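PDB 7RAG: germination-specific N-acetylmuramoyl-L-alanine amidase, Autolysin from Clostridioides difficile, which probably cleaves the amide bond between N-acetylmuramic acid and L-alanine in peptidoglycan as a zinc-dependent amidase, and is allosterically activated by a lipoprotein during spore formation. Local coordinates for residues I20-H25 / F105-L110; H109-E114 / L173-F178. All blocks are in the same frame, centred on the assembly; numbering follows the deposited sequence.

Interaction 1. Residues I20-H25 / F105-L110. With ZN (zinc ion), chain C.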
loop_
_atom_site.group_PDB
_atom_site.type_symbol
_atom_site.label_atom_id
_atom_site.label_comp_id
_atom_site.label_asym_id
_atom_site.label_seq_id
_atom_site.Cartn_x
_atom_site.Cartn_y
_atom_site.Cartn_z
ATOM N N ILE B 20 16.855 -24.775 -3.272
ATOM C CA ILE B 20 18.013 -25.468 -2.720
ATOM C C ILE B 20 18.899 -24.434 -2.053
ATOM O O ILE B 20 19.335 -23.477 -2.708
ATOM C CB ILE B 20 18.804 -26.236 -3.792
ATOM C CG1 ILE B 20 17.921 -27.257 -4.496
ATOM C CG2 ILE B 20 19.958 -26.971 -3.141
ATOM C CD1 ILE B 20 18.378 -27.549 -5.956
ATOM N N LEU B 21 19.148 -24.632 -0.749
ATOM C CA LEU B 21 20.131 -23.877 0.018
ATOM C C LEU B 21 21.329 -24.763 0.347
ATOM O O LEU B 21 21.163 -25.841 0.925
ATOM C CB LEU B 21 19.522 -23.328 1.304
ATOM C CG LEU B 21 18.204 -22.567 1.156
ATOM C CD1 LEU B 21 17.743 -22.081 2.552
ATOM C CD2 LEU B 21 18.272 -21.413 0.134
ATOM N N ASP B 22 22.527 -24.287 -0.002
ATOM C CA ASP B 22 23.790 -25.011 0.119
ATOM C C ASP B 22 24.713 -24.210 1.027
ATOM O O ASP B 22 25.244 -23.171 0.618
ATOM C CB ASP B 22 24.418 -25.224 -1.270
ATOM C CG ASP B 22 25.872 -25.748 -1.214
ATOM O OD1 ASP B 22 26.098 -26.853 -0.643
ATOM O OD2 ASP B 22 26.792 -25.076 -1.777
ATOM N N ALA B 23 24.888 -24.679 2.260
ATOM C CA ALA B 23 25.852 -24.085 3.186
ATOM C C ALA B 23 27.226 -24.587 2.791
ATOM O O ALA B 23 27.571 -25.740 3.042
ATOM C CB ALA B 23 25.539 -24.452 4.627
ATOM N N GLY B 24 28.004 -23.741 2.127
ATOM C CA GLY B 24 29.274 -24.216 1.626
ATOM C C GLY B 24 30.200 -24.575 2.763
ATOM O O GLY B 24 30.505 -23.717 3.600
ATOM N N HIS B 25 30.371 -25.859 3.006
ATOM C CA HIS B 25 31.625 -26.509 3.339
ATOM C C HIS B 25 31.106 -27.609 4.243
ATOM O O HIS B 25 29.914 -27.920 4.185
ATOM C CB HIS B 25 32.701 -25.583 3.915
ATOM C CG HIS B 25 33.349 -24.726 2.866
ATOM N ND1 HIS B 25 34.169 -25.247 1.886
ATOM C CD2 HIS B 25 33.252 -23.400 2.611
ATOM C CE1 HIS B 25 34.561 -24.275 1.085
ATOM N NE2 HIS B 25 34.017 -23.146 1.501
ATOM N N PHE B 105 18.553 -22.507 -6.864
ATOM C CA PHE B 105 19.684 -22.975 -6.084
ATOM C C PHE B 105 20.456 -21.781 -5.547
ATOM O O PHE B 105 20.889 -20.925 -6.329
ATOM C CB PHE B 105 20.606 -23.844 -6.929
ATOM C CG PHE B 105 21.901 -24.175 -6.249
ATOM C CD1 PHE B 105 21.944 -25.125 -5.244
ATOM C CD2 PHE B 105 23.078 -23.539 -6.614
ATOM C CE1 PHE B 105 23.139 -25.435 -4.609
ATOM C CE2 PHE B 105 24.277 -23.839 -5.985
ATOM C CZ PHE B 105 24.309 -24.783 -4.985
ATOM N N VAL B 106 20.646 -21.737 -4.227
ATOM C CA VAL B 106 21.395 -20.667 -3.576
ATOM C C VAL B 106 22.476 -21.289 -2.707
ATOM O O VAL B 106 22.188 -22.109 -1.823
ATOM C CB VAL B 106 20.502 -19.738 -2.723
ATOM C CG1 VAL B 106 21.351 -18.696 -2.037
ATOM C CG2 VAL B 106 19.442 -19.072 -3.581
ATOM N N SER B 107 23.714 -20.870 -2.945
ATOM C CA SER B 107 24.882 -21.334 -2.218
ATOM C C SER B 107 25.398 -20.191 -1.351
ATOM O O SER B 107 25.517 -19.059 -1.830
ATOM C CB SER B 107 25.947 -21.801 -3.198
ATOM O OG SER B 107 27.046 -22.335 -2.492
ATOM N N ILE B 108 25.672 -20.483 -0.077
ATOM C CA ILE B 108 26.128 -19.496 0.902
ATOM C C ILE B 108 27.574 -19.813 1.294
ATOM O O ILE B 108 27.845 -20.856 1.914
ATOM C CB ILE B 108 25.236 -19.491 2.151
ATOM C CG1 ILE B 108 23.755 -19.336 1.782
ATOM C CG2 ILE B 108 25.735 -18.435 3.154
ATOM C CD1 ILE B 108 23.399 -17.977 1.291
ATOM N N HIS B 109 28.490 -18.900 0.968
ATOM C CA HIS B 109 29.905 -18.997 1.312
ATOM C C HIS B 109 30.357 -17.695 1.978
ATOM O O HIS B 109 29.559 -16.798 2.253
ATOM C CB HIS B 109 30.780 -19.294 0.076
ATOM C CG HIS B 109 30.697 -20.709 -0.414
ATOM N ND1 HIS B 109 31.755 -21.583 -0.341
ATOM C CD2 HIS B 109 29.684 -21.402 -0.984
ATOM C CE1 HIS B 109 31.405 -22.752 -0.845
ATOM N NE2 HIS B 109 30.149 -22.671 -1.239
ATOM N N LEU B 110 31.659 -17.608 2.250
ATOM C CA LEU B 110 32.319 -16.374 2.650
ATOM C C LEU B 110 33.633 -16.294 1.894
ATOM O O LEU B 110 34.110 -17.288 1.342
ATOM C CB LEU B 110 32.596 -16.318 4.162
ATOM C CG LEU B 110 31.541 -16.729 5.189
ATOM C CD1 LEU B 110 32.198 -16.878 6.537
ATOM C CD2 LEU B 110 30.416 -15.700 5.264
HETATM ZN ZN ZN C . 33.755 -21.074 0.613
#

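Interaction 2. Residues H109-E114 / L173-F178. With ZN (zinc ion), chain C.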
loop_
_atom_site.group_PDB
_atom_site.type_symbol
_atom_site.label_atom_id
_atom_site.label_comp_id
_atom_site.label_asym_id
_atom_site.label_seq_id
_atom_site.Cartn_x
_atom_site.Cartn_y
_atom_site.Cartn_z
ATOM N N HIS B 109 28.490 -18.900 0.968
ATOM C CA HIS B 109 29.905 -18.997 1.312
ATOM C C HIS B 109 30.357 -17.695 1.978
ATOM O O HIS B 109 29.559 -16.798 2.253
ATOM C CB HIS B 109 30.780 -19.294 0.076
ATOM C CG HIS B 109 30.697 -20.709 -0.414
ATOM N ND1 HIS B 109 31.755 -21.583 -0.341
ATOM C CD2 HIS B 109 29.684 -21.402 -0.984
ATOM C CE1 HIS B 109 31.405 -22.752 -0.845
ATOM N NE2 HIS B 109 30.149 -22.671 -1.239
ATOM N N LEU B 110 31.659 -17.608 2.250
ATOM C CA LEU B 110 32.319 -16.374 2.650
ATOM C C LEU B 110 33.633 -16.294 1.894
ATOM O O LEU B 110 34.110 -17.288 1.342
ATOM C CB LEU B 110 32.596 -16.318 4.162
ATOM C CG LEU B 110 31.541 -16.729 5.189
ATOM C CD1 LEU B 110 32.198 -16.878 6.537
ATOM C CD2 LEU B 110 30.416 -15.700 5.264
ATOM N N ASN B 111 34.232 -15.112 1.879
ATOM C CA ASN B 111 35.496 -14.912 1.190
ATOM C C ASN B 111 36.591 -14.603 2.201
ATOM O O ASN B 111 36.321 -14.302 3.367
ATOM C CB ASN B 111 35.380 -13.780 0.164
ATOM C CG ASN B 111 36.326 -13.958 -1.024
ATOM O OD1 ASN B 111 37.074 -14.940 -1.096
ATOM N ND2 ASN B 111 36.282 -13.014 -1.968
ATOM N N ALA B 112 37.840 -14.694 1.739
ATOM C CA ALA B 112 38.994 -14.254 2.530
ATOM C C ALA B 112 40.173 -14.056 1.596
ATOM O O ALA B 112 40.552 -14.981 0.873
ATOM C CB ALA B 112 39.352 -15.252 3.628
ATOM N N PHE B 113 40.756 -12.863 1.620
ATOM C CA PHE B 113 41.918 -12.552 0.809
ATOM C C PHE B 113 43.082 -12.162 1.718
ATOM O O PHE B 113 42.897 -11.873 2.903
ATOM C CB PHE B 113 41.589 -11.439 -0.197
ATOM C CG PHE B 113 42.707 -11.136 -1.145
ATOM C CD1 PHE B 113 43.360 -12.161 -1.819
ATOM C CD2 PHE B 113 43.120 -9.827 -1.360
ATOM C CE1 PHE B 113 44.409 -11.882 -2.695
ATOM C CE2 PHE B 113 44.164 -9.538 -2.236
ATOM C CZ PHE B 113 44.810 -10.567 -2.903
ATOM N N GLU B 114 44.300 -12.189 1.159
ATOM C CA GLU B 114 45.477 -11.776 1.923
ATOM C C GLU B 114 45.383 -10.319 2.360
ATOM O O GLU B 114 45.920 -9.953 3.410
ATOM C CB GLU B 114 46.752 -12.002 1.106
ATOM N N LEU B 173 25.568 -17.789 -6.170
ATOM C CA LEU B 173 26.436 -17.953 -5.018
ATOM C C LEU B 173 26.515 -16.623 -4.294
ATOM O O LEU B 173 26.653 -15.580 -4.932
ATOM C CB LEU B 173 27.839 -18.391 -5.439
ATOM C CG LEU B 173 28.874 -18.379 -4.306
ATOM C CD1 LEU B 173 28.797 -19.700 -3.624
ATOM C CD2 LEU B 173 30.302 -18.111 -4.799
ATOM N N ILE B 174 26.433 -16.649 -2.969
ATOM C CA ILE B 174 26.556 -15.437 -2.171
ATOM C C ILE B 174 27.721 -15.591 -1.215
ATOM O O ILE B 174 27.704 -16.470 -0.344
ATOM C CB ILE B 174 25.269 -15.129 -1.399
ATOM C CG1 ILE B 174 24.059 -15.274 -2.313
ATOM C CG2 ILE B 174 25.326 -13.728 -0.845
ATOM C CD1 ILE B 174 22.809 -14.917 -1.645
ATOM N N GLU B 175 28.724 -14.728 -1.364
ATOM C CA GLU B 175 29.822 -14.609 -0.411
ATOM C C GLU B 175 29.485 -13.464 0.527
ATOM O O GLU B 175 29.596 -12.293 0.153
ATOM C CB GLU B 175 31.145 -14.372 -1.128
ATOM C CG GLU B 175 31.556 -15.579 -1.903
ATOM C CD GLU B 175 32.961 -15.491 -2.433
ATOM O OE1 GLU B 175 33.588 -14.403 -2.305
ATOM O OE2 GLU B 175 33.422 -16.529 -2.981
ATOM N N CYS B 176 29.095 -13.810 1.748
ATOM C CA CYS B 176 28.397 -12.870 2.610
ATOM C C CYS B 176 29.292 -11.781 3.164
ATOM O O CYS B 176 28.790 -10.703 3.474
ATOM C CB CYS B 176 27.717 -13.643 3.735
ATOM S SG CYS B 176 26.583 -14.864 3.045
ATOM N N GLY B 177 30.593 -12.023 3.273
ATOM C CA GLY B 177 31.531 -11.041 3.788
ATOM C C GLY B 177 32.912 -11.647 3.758
ATOM O O GLY B 177 33.104 -12.776 3.294
ATOM N N PHE B 178 33.883 -10.888 4.270
ATOM C CA PHE B 178 35.280 -11.311 4.298
ATOM C C PHE B 178 35.708 -11.622 5.727
ATOM O O PHE B 178 35.694 -10.738 6.589
ATOM C CB PHE B 178 36.194 -10.236 3.715
ATOM C CG PHE B 178 36.094 -10.085 2.223
ATOM C CD1 PHE B 178 37.129 -10.504 1.398
ATOM C CD2 PHE B 178 34.989 -9.496 1.648
ATOM C CE1 PHE B 178 37.054 -10.355 0.022
ATOM C CE2 PHE B 178 34.908 -9.344 0.273
ATOM C CZ PHE B 178 35.945 -9.775 -0.541
HETATM ZN ZN ZN C . 33.755 -21.074 0.613
#

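Interaction 1. Residues I20-H25 / F105-L110
The imidazole of His109 carries Gly24 CA over one face, a CH-pi contact with CA 3.7 Å from the ring centroid. Ser107 OG lies in plane at its edge. The same ring turns its edge toward the face of His25 in an offset edge-to-face pair, planes at 76°. Shared binding of zinc probably helps hold this pose: His25 NE2 and His109 ND1 each bind it at 2.3 Å. His25 ND1 is hydrogen-bonded to Asp29, which should help orient the ring.

The Phe105 ring takes Ile20 CG2 at its edge, 3.4 Å from CD1. Asp22 CB meets the ring obliquely. With CG anti to its backbone N (chi1 169°), Asp22 places OD2 2.8 Å from Ser107 OG, which donates to its anti side. OD1 is held by Thr66 and Arg93, so both carboxylate oxygens of this buried residue have partners.

The backbones pair in parallel, with Leu21 and Val106 side by side on the face away from Asp22 and Phe105. Val106 N, Asp22 N, Ile108 N and Gly24 N donate in turn across the strands. His25 just past strand 18-23, His109 in strand 104-111 and Glu41 starting helix 41-58 form the zinc site, as expected of Amidase_3.

Interaction 2. Residues H109-E114 / L173-F178
A beta bulge interrupts the parallel pairing of His109-Asn111 with Leu173-Phe178. His109 pairs with Glu175, but Asn111 pairs with Phe178, so the second strand carries one extra residue between the two bridges. Cys176 and Gly177 take up the difference. The backbone bonds continue through it. His109 N donates to Ile174 O, and Cys176 N donates to His109 O. Past the bulge, Asn111 N reaches Gly177 O at 3.0 Å in a nearly straight bond, 176° at the hydrogen.

Asn111 meets two side chains of the other strand. Its CB sits over one face of the Phe178 ring, 4.0 Å from the centroid, in a CH-pi contact. The two side chains run alongside each other, and the amide plane is turned 37° from the ring. ND2 comes 3.4 Å from Phe178 CE1. On Glu175, the extended chain brings OE1 to 3.0 Å from Asn111 ND2, but the angle is too poor for a hydrogen bond. The amide and carboxylate planes stand 59° apart. Asn111 OD1 turns back to its own chain and takes a weak bond from Ala112 N.

Leu173 CD1 meets the zinc ligand His109 at CD2, 3.3 Å away and oblique to the ring. The first torsion of Leu173 is near trans, which swings its end toward the histidine. Leu110 CD2 lies 3.7 Å from Cys176 CB.

Helix 41-58 packs against Leu110 and Cys176, with Ile44, Asn45 and Ile48 touching them. Strand 122-126 lies on the far side of strand 171-178 from strand 104-111, and its Phe124 touches Leu173 and Glu175.

How the interactions relate
Both contacts use strand 104-111, which lies between strands 18-23 and 171-178 in one sheet. Interaction 1 is buried near the centre of the chain, while interaction 2 is partly buried and runs out to the exposed Phe113. They share His109 and Leu110. Interaction 1 holds both histidine ligands and keeps a regular parallel register; interaction 2 holds only the shared His109 and shifts register. Its polar side chains, Asn111 and Glu175, are partly exposed, whereas the carboxylate of Asp22 is buried and bonded. The two also meet directly. A probable hydrogen bond joins Ser107 O to Ile174 N, and Leu173 CD1 packs on Ser107 OG.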